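Local coordinates for protein bsobi restriction endonuclease (Geobacillus stearothermophilus, PDB 1DC1) that recognises the double-stranded DNA sequence 5'-CYCGRG-3' as a homodimer and cleaves it after the first C, leaving terminal 5'-phosphates, at residues L11-V14 against D15-K18; L142-A145 against I146-L150; T256-T259 against A260-I264; I284-S287 against M288-I292. One frame throughout, in Å; residues are numbered along the deposited sequence. Where two conformers were deposited one is given.

Interaction 1: residues L11-V14 against D15-K18; sequences LKSV and DDLK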
loop_
_atom_site.group_PDB
_atom_site.type_symbol
_atom_site.label_atom_id
_atom_site.label_comp_id
_atom_site.label_asym_id
_atom_site.label_seq_id
_atom_site.Cartn_x
_atom_site.Cartn_y
_atom_site.Cartn_z
ATOM N N LEU D 11 -1.441 -21.602 -19.953
ATOM C CA LEU D 11 -2.252 -21.902 -18.755
ATOM C C LEU D 11 -3.178 -23.054 -19.000
ATOM O O LEU D 11 -4.056 -22.958 -19.841
ATOM C CB LEU D 11 -3.167 -20.745 -18.356
ATOM C CG LEU D 11 -2.377 -19.514 -17.997
ATOM C CD1 LEU D 11 -3.334 -18.350 -17.805
ATOM C CD2 LEU D 11 -1.544 -19.806 -16.758
ATOM N N LYS D 12 -3.026 -24.122 -18.238
ATOM C CA LYS D 12 -3.917 -25.256 -18.401
ATOM C C LYS D 12 -4.861 -25.389 -17.207
ATOM O O LYS D 12 -5.926 -25.997 -17.304
ATOM C CB LYS D 12 -3.101 -26.532 -18.593
ATOM C CG LYS D 12 -1.804 -26.313 -19.364
ATOM C CD LYS D 12 -2.013 -25.684 -20.754
ATOM C CE LYS D 12 -0.691 -25.085 -21.292
ATOM N NZ LYS D 12 -0.589 -25.122 -22.781
ATOM N N SER D 13 -4.485 -24.813 -16.075
ATOM C CA SER D 13 -5.332 -24.899 -14.886
ATOM C C SER D 13 -5.162 -23.621 -14.064
ATOM O O SER D 13 -4.190 -22.879 -14.246
ATOM C CB SER D 13 -4.960 -26.131 -14.037
ATOM O OG SER D 13 -3.622 -26.065 -13.525
ATOM N N VAL D 14 -6.128 -23.376 -13.173
ATOM C CA VAL D 14 -6.128 -22.191 -12.314
ATOM C C VAL D 14 -4.835 -22.059 -11.581
ATOM O O VAL D 14 -4.287 -20.964 -11.476
ATOM C CB VAL D 14 -7.196 -22.238 -11.211
ATOM C CG1 VAL D 14 -6.911 -21.203 -10.113
ATOM C CG2 VAL D 14 -8.547 -21.960 -11.813
ATOM N N ASP D 15 -4.325 -23.162 -11.060
ATOM C CA ASP D 15 -3.119 -22.986 -10.282
ATOM C C ASP D 15 -1.815 -22.875 -11.102
ATOM O O ASP D 15 -0.736 -22.679 -10.546
ATOM C CB ASP D 15 -3.073 -23.989 -9.075
ATOM C CG ASP D 15 -3.659 -23.373 -7.723
ATOM O OD1 ASP D 15 -4.453 -22.387 -7.745
ATOM O OD2 ASP D 15 -3.305 -23.885 -6.630
ATOM N N ASP D 16 -1.928 -22.905 -12.428
ATOM C CA ASP D 16 -0.775 -22.655 -13.255
ATOM C C ASP D 16 -0.422 -21.162 -13.006
ATOM O O ASP D 16 0.718 -20.738 -13.121
ATOM C CB ASP D 16 -1.126 -22.889 -14.723
ATOM C CG ASP D 16 -1.009 -24.364 -15.131
ATOM O OD1 ASP D 16 -0.605 -25.191 -14.298
ATOM O OD2 ASP D 16 -1.312 -24.710 -16.287
ATOM N N LEU D 17 -1.409 -20.370 -12.622
ATOM C CA LEU D 17 -1.198 -18.949 -12.352
ATOM C C LEU D 17 -0.538 -18.630 -10.992
ATOM O O LEU D 17 0.040 -17.575 -10.801
ATOM C CB LEU D 17 -2.537 -18.271 -12.380
ATOM C CG LEU D 17 -3.026 -17.479 -13.591
ATOM C CD1 LEU D 17 -1.903 -17.075 -14.617
ATOM C CD2 LEU D 17 -4.151 -18.322 -14.140
ATOM N N LYS D 18 -0.659 -19.540 -10.038
ATOM C CA LYS D 18 -0.136 -19.351 -8.692
ATOM C C LYS D 18 1.406 -19.235 -8.576
ATOM O O LYS D 18 2.150 -20.034 -9.153
ATOM C CB LYS D 18 -0.630 -20.542 -7.855
ATOM C CG LYS D 18 -1.555 -20.264 -6.745
ATOM C CD LYS D 18 -0.756 -20.232 -5.454
ATOM C CE LYS D 18 -1.503 -20.910 -4.346
ATOM N NZ LYS D 18 -1.111 -20.263 -3.071
#
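Asp16 folds its carboxylate back over the residues that precede it and grips their backbone. Its OD2 takes the amide hydrogen of Lys12 (N to OD2, 2.7 Å) on the anti side of the carboxylate, 21° out of its plane, and a weaker bond from Ser13 N at 3.2 Å. On the other branch Ser13 OG makes a weak bond to Asp16 OD1, also 3.2 Å. The strong bond is the one from Lys12 N; the two weak ones probably help to limit rotation. CG of Asp16 stands beside its own backbone N (chi1 -84°), and with a single CH2 before the carboxylate, aspartate sets OD2 close to both amides. Two backbone bonds continue the winding: Asp16 N to Ser13 O at 2.9 Å and Leu17 N to Val14 O at 3.2 Å. They make two overlapping beta-turns, each closed from residue i+3, in the loop that leads into helix 21-53. The apolar contact runs along the buried side, where Leu11 and Leu17 cross at about a right angle. Leu11 CD2 presses on Leu17 CD1 at 3.5 Å, tighter than usual for two methyls, and also lies 3.7 Å from Asp16 CB. Leucine suits both places because its methyls fill this side, where Leu11 also meets Leu296, Leu17 meets Ile284, and Gln312 touches both. Lys12 sends NZ the other way, to Glu8 O, and Asp15 OD1 hydrogen-bonds His286 ND1.

Interaction 2: residues L142-A145 against I146-L150; sequences LTRA and IISAL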
loop_
_atom_site.group_PDB
_atom_site.type_symbol
_atom_site.label_atom_id
_atom_site.label_comp_id
_atom_site.label_asym_id
_atom_site.label_seq_id
_atom_site.Cartn_x
_atom_site.Cartn_y
_atom_site.Cartn_z
ATOM N N LEU D 142 9.428 -7.133 -18.278
ATOM C CA LEU D 142 8.492 -7.365 -19.349
ATOM C C LEU D 142 9.067 -6.843 -20.674
ATOM O O LEU D 142 8.936 -7.484 -21.708
ATOM C CB LEU D 142 7.163 -6.680 -19.075
ATOM C CG LEU D 142 6.115 -7.040 -20.145
ATOM C CD1 LEU D 142 5.747 -8.505 -19.972
ATOM C CD2 LEU D 142 4.866 -6.157 -20.049
ATOM N N THR D 143 9.705 -5.673 -20.651
ATOM C CA THR D 143 10.291 -5.113 -21.870
ATOM C C THR D 143 11.395 -6.049 -22.409
ATOM O O THR D 143 11.502 -6.269 -23.621
ATOM C CB THR D 143 10.905 -3.710 -21.628
ATOM O OG1 THR D 143 9.868 -2.783 -21.343
ATOM C CG2 THR D 143 11.610 -3.214 -22.862
ATOM N N ARG D 144 12.215 -6.590 -21.510
ATOM C CA ARG D 144 13.288 -7.497 -21.930
ATOM C C ARG D 144 12.656 -8.689 -22.633
ATOM O O ARG D 144 13.176 -9.143 -23.657
ATOM C CB ARG D 144 14.105 -7.970 -20.721
ATOM C CG ARG D 144 15.219 -8.933 -21.038
ATOM C CD ARG D 144 16.352 -8.155 -21.703
ATOM N NE ARG D 144 16.404 -8.401 -23.149
ATOM C CZ ARG D 144 17.143 -7.720 -24.030
ATOM N NH1 ARG D 144 17.928 -6.712 -23.655
ATOM N NH2 ARG D 144 17.126 -8.111 -25.295
ATOM N N ALA D 145 11.548 -9.208 -22.093
ATOM C CA ALA D 145 10.853 -10.350 -22.717
ATOM C C ALA D 145 10.283 -9.980 -24.124
ATOM O O ALA D 145 10.345 -10.769 -25.060
ATOM C CB ALA D 145 9.745 -10.849 -21.796
ATOM N N ILE D 146 9.763 -8.763 -24.253
ATOM C CA ILE D 146 9.208 -8.246 -25.492
ATOM C C ILE D 146 10.314 -8.068 -26.537
ATOM O O ILE D 146 10.181 -8.576 -27.643
ATOM C CB ILE D 146 8.508 -6.863 -25.253
ATOM C CG1 ILE D 146 7.258 -7.048 -24.335
ATOM C CG2 ILE D 146 8.228 -6.156 -26.650
ATOM C CD1 ILE D 146 5.959 -7.026 -25.052
ATOM N N ILE D 147 11.386 -7.347 -26.212
ATOM C CA ILE D 147 12.473 -7.166 -27.190
ATOM C C ILE D 147 13.187 -8.476 -27.536
ATOM O O ILE D 147 13.557 -8.683 -28.680
ATOM C CB ILE D 147 13.463 -5.991 -26.792
ATOM C CG1 ILE D 147 14.287 -6.281 -25.547
ATOM C CG2 ILE D 147 12.621 -4.707 -26.586
ATOM C CD1 ILE D 147 15.097 -5.069 -25.143
ATOM N N SER D 148 13.336 -9.392 -26.583
ATOM C CA SER D 148 13.933 -10.678 -26.933
ATOM C C SER D 148 13.022 -11.441 -27.885
ATOM O O SER D 148 13.508 -12.063 -28.827
ATOM C CB SER D 148 14.206 -11.510 -25.700
ATOM O OG SER D 148 15.436 -11.057 -25.195
ATOM N N ALA D 149 11.716 -11.401 -27.654
ATOM C CA ALA D 149 10.788 -12.053 -28.561
ATOM C C ALA D 149 10.922 -11.469 -29.992
ATOM O O ALA D 149 10.874 -12.214 -30.971
ATOM C CB ALA D 149 9.359 -11.887 -28.073
ATOM N N LEU D 150 11.080 -10.146 -30.121
ATOM C CA LEU D 150 11.232 -9.488 -31.444
ATOM C C LEU D 150 12.570 -9.920 -32.038
ATOM O O LEU D 150 12.635 -10.272 -33.228
ATOM C CB LEU D 150 11.200 -7.930 -31.359
ATOM C CG LEU D 150 9.832 -7.324 -30.964
ATOM C CD1 LEU D 150 9.906 -5.885 -30.530
ATOM C CD2 LEU D 150 8.948 -7.440 -32.152
#
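Arg144 bends forward along its helix, toward the C-terminal end, to lay its guanidinium over Ile147 and reach the hydroxyl of Ser148. The chain leaves with CG opposite the backbone N, then kinks at chi2 (74°) and again at chi3 (-105°), which turns the flat group toward the next helical turn. Ile147 meets one face: CD1 lies 3.5 Å from Arg144 CZ, offset toward the rim, and CG1 is 3.4 Å from Arg144 NH2. For this, Ile147 carries CG1 in the crowded position between backbone N and carbonyl carbon (chi1 68°), with the two side chains crossing at nearly a right angle. Ser148 OG sits at the edge, in the plane, where Arg144 NH2 gives it a weak bond of 3.4 Å; OG in turn weakly bonds Arg144 O at 3.3 Å. Serine is small enough to fit beside the guanidinium edge while offering a polar atom. The strong partners of the guanidinium lie elsewhere, in salt bridges to Glu181 and Asp177. A methionine in place of Arg144 would probably leave both carboxylates without this counter-charge and Ser148 OG without the NH2 donor. On one face Thr143 OG1 bonds Tyr200; on another the small Ala145 meets helix 310-321. The i to i+4 bonds, such as Ile147 N to Thr143 O at 2.8 Å, are those of an alpha-helix, here near the C-terminal end of helix 110-152, packed between helix 310-321 and strand 184-191.

Interaction 3: residues T256-T259 against A260-I264; sequences TANT and ALTRI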
loop_
_atom_site.group_PDB
_atom_site.type_symbol
_atom_site.label_atom_id
_atom_site.label_comp_id
_atom_site.label_asym_id
_atom_site.label_seq_id
_atom_site.Cartn_x
_atom_site.Cartn_y
_atom_site.Cartn_z
ATOM N N THR D 256 -7.342 -3.829 -6.538
ATOM C CA THR D 256 -7.115 -2.491 -7.127
ATOM C C THR D 256 -7.135 -2.537 -8.671
ATOM O O THR D 256 -7.871 -1.788 -9.332
ATOM C CB THR D 256 -5.757 -1.901 -6.635
ATOM O OG1 THR D 256 -5.658 -2.045 -5.209
ATOM C CG2 THR D 256 -5.635 -0.473 -7.005
ATOM N N ALA D 257 -6.352 -3.460 -9.235
ATOM C CA ALA D 257 -6.230 -3.645 -10.689
ATOM C C ALA D 257 -7.547 -4.046 -11.322
ATOM O O ALA D 257 -7.859 -3.607 -12.425
ATOM C CB ALA D 257 -5.163 -4.679 -11.034
ATOM N N ASN D 258 -8.323 -4.860 -10.633
ATOM C CA ASN D 258 -9.557 -5.257 -11.195
ATOM C C ASN D 258 -10.498 -4.059 -11.340
ATOM O O ASN D 258 -11.216 -3.988 -12.325
ATOM C CB ASN D 258 -10.155 -6.367 -10.380
ATOM C CG ASN D 258 -11.464 -6.811 -10.945
ATOM O OD1 ASN D 258 -11.509 -7.410 -12.006
ATOM N ND2 ASN D 258 -12.547 -6.478 -10.260
ATOM N N THR D 259 -10.494 -3.104 -10.408
ATOM C CA THR D 259 -11.359 -1.938 -10.597
ATOM C C THR D 259 -10.802 -1.131 -11.727
ATOM O O THR D 259 -11.560 -0.615 -12.547
ATOM C CB THR D 259 -11.453 -1.067 -9.373
ATOM O OG1 THR D 259 -12.093 -1.830 -8.366
ATOM C CG2 THR D 259 -12.280 0.170 -9.619
ATOM N N ALA D 260 -9.477 -1.030 -11.806
ATOM C CA ALA D 260 -8.860 -0.271 -12.894
ATOM C C ALA D 260 -9.274 -0.860 -14.254
ATOM O O ALA D 260 -9.637 -0.124 -15.173
ATOM C CB ALA D 260 -7.352 -0.270 -12.762
ATOM N N LEU D 261 -9.237 -2.181 -14.384
ATOM C CA LEU D 261 -9.593 -2.786 -15.653
ATOM C C LEU D 261 -11.090 -2.664 -15.945
ATOM O O LEU D 261 -11.468 -2.560 -17.093
ATOM C CB LEU D 261 -9.095 -4.232 -15.683
ATOM C CG LEU D 261 -7.561 -4.324 -15.684
ATOM C CD1 LEU D 261 -7.148 -5.713 -15.230
ATOM C CD2 LEU D 261 -6.965 -4.047 -17.090
ATOM N N THR D 262 -11.925 -2.633 -14.911
ATOM C CA THR D 262 -13.345 -2.470 -15.080
ATOM C C THR D 262 -13.650 -1.009 -15.514
ATOM O O THR D 262 -14.504 -0.768 -16.366
ATOM C CB THR D 262 -14.052 -2.859 -13.800
ATOM O OG1 THR D 262 -13.741 -4.243 -13.500
ATOM C CG2 THR D 262 -15.538 -2.660 -13.965
ATOM N N ARG D 263 -12.942 -0.035 -14.962
ATOM C CA ARG D 263 -13.131 1.344 -15.403
ATOM C C ARG D 263 -12.853 1.362 -16.924
ATOM O O ARG D 263 -13.594 1.963 -17.690
ATOM C CB ARG D 263 -12.126 2.275 -14.700
ATOM C CG ARG D 263 -12.567 2.687 -13.303
ATOM C CD ARG D 263 -11.455 3.376 -12.506
ATOM N NE ARG D 263 -11.901 3.942 -11.207
ATOM C CZ ARG D 263 -11.094 4.615 -10.366
ATOM N NH1 ARG D 263 -9.821 4.803 -10.668
ATOM N NH2 ARG D 263 -11.554 5.155 -9.242
ATOM N N ILE D 264 -11.769 0.686 -17.343
ATOM C CA ILE D 264 -11.348 0.626 -18.750
ATOM C C ILE D 264 -12.419 0.022 -19.655
ATOM O O ILE D 264 -12.841 0.648 -20.637
ATOM C CB ILE D 264 -10.026 -0.179 -18.919
ATOM C CG1 ILE D 264 -8.847 0.650 -18.400
ATOM C CG2 ILE D 264 -9.795 -0.521 -20.405
ATOM C CD1 ILE D 264 -7.498 -0.153 -18.204
#
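Thr262 holds OG1 beside its own backbone N (chi1 -60°), which points the hydroxyl back one turn to Asn258 O. The bond is short, 2.8 Å from Thr262 OG1 to Asn258 O, and the amide N of Thr262 reaches the same oxygen at 3.0 Å. The two donors come from opposite faces of the carbonyl plane, so one residue clasps this oxygen twice. A valine here would probably leave Asn258 O with the amide alone. Asn258 turns its own amide away to Gln295. Helix 247-270 is the crossover of a beta-alpha-beta unit between strands 235-242 and 276-281, in an enzyme of the PD-(D/E)XK nuclease clan. One of its faces meets strand 235-242: Ala257 and Ala260, whose methyls allow close approach, lie against Glu240, as does Leu261, whose CG rests 3.4 Å from Ala257 O. Another faces the second subunit. There Arg263, extended from CG to NE, runs past Thr259, with NE 4.1 Å from Thr259 CG2, to form salt bridges with Glu291 and Asp251 of the second subunit. Thr259 OG1 bonds Lys255 O of that subunit, and Thr256 OG1 and Thr259 OG1 each hydrogen-bond the same atom of their counterpart across the dimer interface.

Interaction 4: residues I284-S287 against M288-I292; sequences IEHS and MAEEI. With nucleotides of chain B.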
loop_
_atom_site.group_PDB
_atom_site.type_symbol
_atom_site.label_atom_id
_atom_site.label_comp_id
_atom_site.label_asym_id
_atom_site.label_seq_id
_atom_site.Cartn_x
_atom_site.Cartn_y
_atom_site.Cartn_z
ATOM N N ILE D 284 0.767 -14.060 -7.243
ATOM C CA ILE D 284 -0.577 -14.498 -7.561
ATOM C C ILE D 284 -0.939 -15.651 -6.625
ATOM O O ILE D 284 -0.317 -16.700 -6.626
ATOM C CB ILE D 284 -0.705 -14.922 -9.092
ATOM C CG1 ILE D 284 -0.453 -13.697 -9.986
ATOM C CG2 ILE D 284 -2.143 -15.459 -9.409
ATOM C CD1 ILE D 284 -0.603 -13.914 -11.523
ATOM N N GLU D 285 -1.952 -15.397 -5.806
ATOM C CA GLU D 285 -2.468 -16.333 -4.814
ATOM C C GLU D 285 -3.683 -17.164 -5.339
ATOM O O GLU D 285 -4.263 -16.833 -6.372
ATOM C CB GLU D 285 -2.796 -15.506 -3.541
ATOM C CG GLU D 285 -1.491 -14.940 -2.910
ATOM C CD GLU D 285 -0.619 -16.082 -2.397
ATOM O OE1 GLU D 285 -0.997 -16.642 -1.367
ATOM O OE2 GLU D 285 0.386 -16.456 -3.021
ATOM N N HIS D 286 -4.069 -18.228 -4.646
ATOM C CA HIS D 286 -5.145 -19.058 -5.148
ATOM C C HIS D 286 -6.504 -18.396 -5.443
ATOM O O HIS D 286 -7.060 -18.551 -6.541
ATOM C CB HIS D 286 -5.388 -20.222 -4.222
ATOM C CG HIS D 286 -6.467 -21.087 -4.734
ATOM N ND1 HIS D 286 -6.346 -21.759 -5.932
ATOM C CD2 HIS D 286 -7.755 -21.221 -4.357
ATOM C CE1 HIS D 286 -7.513 -22.269 -6.274
ATOM N NE2 HIS D 286 -8.389 -21.957 -5.337
ATOM N N SER D 287 -7.047 -17.647 -4.483
ATOM C CA SER D 287 -8.351 -16.991 -4.675
ATOM C C SER D 287 -8.377 -16.084 -5.882
ATOM O O SER D 287 -9.288 -16.209 -6.755
ATOM C CB SER D 287 -8.727 -16.150 -3.488
ATOM O OG SER D 287 -9.972 -15.550 -3.726
ATOM N N MET D 288 -7.420 -15.148 -5.935
ATOM C CA MET D 288 -7.326 -14.259 -7.101
ATOM C C MET D 288 -7.064 -15.046 -8.433
ATOM O O MET D 288 -7.555 -14.655 -9.502
ATOM C CB MET D 288 -6.262 -13.187 -6.862
ATOM C CG MET D 288 -4.835 -13.682 -6.681
ATOM S SD MET D 288 -3.740 -12.279 -6.476
ATOM C CE MET D 288 -3.374 -11.751 -8.131
ATOM N N ALA D 289 -6.316 -16.143 -8.371
ATOM C CA ALA D 289 -6.054 -16.970 -9.548
ATOM C C ALA D 289 -7.377 -17.499 -10.067
ATOM O O ALA D 289 -7.583 -17.545 -11.277
ATOM C CB ALA D 289 -5.105 -18.155 -9.220
ATOM N N GLU D 290 -8.276 -17.889 -9.162
ATOM C CA GLU D 290 -9.584 -18.386 -9.563
ATOM C C GLU D 290 -10.354 -17.288 -10.284
ATOM O O GLU D 290 -10.999 -17.529 -11.311
ATOM C CB GLU D 290 -10.357 -18.821 -8.346
ATOM C CG GLU D 290 -9.799 -20.075 -7.710
ATOM C CD GLU D 290 -10.526 -21.344 -8.183
ATOM O OE1 GLU D 290 -11.113 -21.348 -9.300
ATOM O OE2 GLU D 290 -10.511 -22.343 -7.430
ATOM N N GLU D 291 -10.291 -16.077 -9.758
ATOM C CA GLU D 291 -11.012 -14.983 -10.393
ATOM C C GLU D 291 -10.430 -14.625 -11.768
ATOM O O GLU D 291 -11.182 -14.294 -12.706
ATOM C CB GLU D 291 -10.981 -13.759 -9.482
ATOM C CG GLU D 291 -11.902 -13.916 -8.315
ATOM C CD GLU D 291 -11.812 -12.749 -7.393
ATOM O OE1 GLU D 291 -10.793 -12.036 -7.495
ATOM O OE2 GLU D 291 -12.740 -12.549 -6.564
ATOM N N ILE D 292 -9.101 -14.650 -11.895
ATOM C CA ILE D 292 -8.451 -14.347 -13.183
ATOM C C ILE D 292 -8.867 -15.408 -14.199
ATOM O O ILE D 292 -9.240 -15.077 -15.313
ATOM C CB ILE D 292 -6.902 -14.326 -13.080
ATOM C CG1 ILE D 292 -6.473 -13.124 -12.232
ATOM C CG2 ILE D 292 -6.247 -14.280 -14.515
ATOM C CD1 ILE D 292 -5.087 -13.235 -11.671
ATOM P P DA B 4 -7.561 -14.931 0.021
ATOM O OP1 DA B 4 -8.923 -15.175 -0.505
ATOM O OP2 DA B 4 -6.371 -15.033 -0.883
ATOM O "O5'" DA B 4 -7.550 -13.485 0.709
ATOM C "C5'" DA B 4 -8.299 -13.259 1.927
ATOM C "C4'" DA B 4 -7.844 -11.996 2.616
ATOM O "O4'" DA B 4 -6.678 -12.191 3.451
ATOM C "C3'" DA B 4 -7.527 -10.856 1.666
ATOM O "O3'" DA B 4 -8.094 -9.624 2.092
ATOM C "C2'" DA B 4 -6.034 -10.667 1.859
ATOM C "C1'" DA B 4 -5.882 -11.060 3.316
ATOM N N9 DA B 4 -4.531 -11.388 3.749
ATOM C C8 DA B 4 -3.571 -12.050 3.076
ATOM N N7 DA B 4 -2.412 -12.051 3.681
ATOM C C5 DA B 4 -2.649 -11.357 4.850
ATOM C C6 DA B 4 -1.810 -10.970 5.902
ATOM N N6 DA B 4 -0.505 -11.214 5.907
ATOM N N1 DA B 4 -2.363 -10.302 6.940
ATOM C C2 DA B 4 -3.645 -10.019 6.892
ATOM N N3 DA B 4 -4.533 -10.301 5.944
ATOM C C4 DA B 4 -3.957 -10.986 4.934
HETATM O O HOH W 1 -12.485 -14.345 -4.178
#
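Met288 curls back under the start of its helix and packs against the chain just before it. Its CG lies between backbone N and carbonyl carbon (chi1 63°), and a bend at chi3 (-84°) brings CE to 4.0 Å from Ile284 CG1, while SD takes a weak, nearly straight bond from Glu285 N at 3.7 Å. A flexible thioether suits this fold-back. Ile284 CG2 fills the neighbouring side against Ala289 CB, also at 4.0 Å. The His286 ring presents its edge to Glu290, with NE2 3.0 Å from Glu290 OE2 and the ring and carboxylate planes 76° apart. Glu285 is the N-cap of helix 286-298, the crossover between strands 276-281 and 303-306 in a beta-alpha-beta unit; its O receives Ala289 N at 2.9 Å. Ser287 faces the DNA, where the helix N-terminus would probably favour a phosphate: in the conformer described, its CB is 3.1 Å from OP1 of DA4 of chain B, and its OG bonds Lys209 of the second subunit and a water (2.8 Å) that donates to Glu291 OE2 (3.0 Å). Behind these, Tyr24 holds Glu285 OE2, Asp15 holds His286 ND1, and Trp254 bonds Glu291 OE1; Arg263 NE of the second subunit pairs with Glu291 OE2.

Interactions 1 and 4 form one patch, their centres 9 Å apart: the hydrogen bond from Asp15 OD1 to His286 ND1 measures 2.7 Å, and Val14 packs on Ala289. Interactions 3 and 4 lie 16 Å apart between centres, without touching, on successive crossover helices of the sheet. The dimer links them instead, since Arg263 of one subunit pairs with Glu291 of the other. Interaction 2 touches none of the others, its nearest atoms being about 12 to 13 Å away. Interactions 3, 4 and 2 lie near the predicted catalytic magnesium site: between side chains, Ala260 is about 4 Å from Glu240, Ala257 about 4 Å and Met288 about 7 Å from Lys242, and Leu142 about 8 Å from Asp212. Leu17 of interaction 1 is about 12 Å from Lys242.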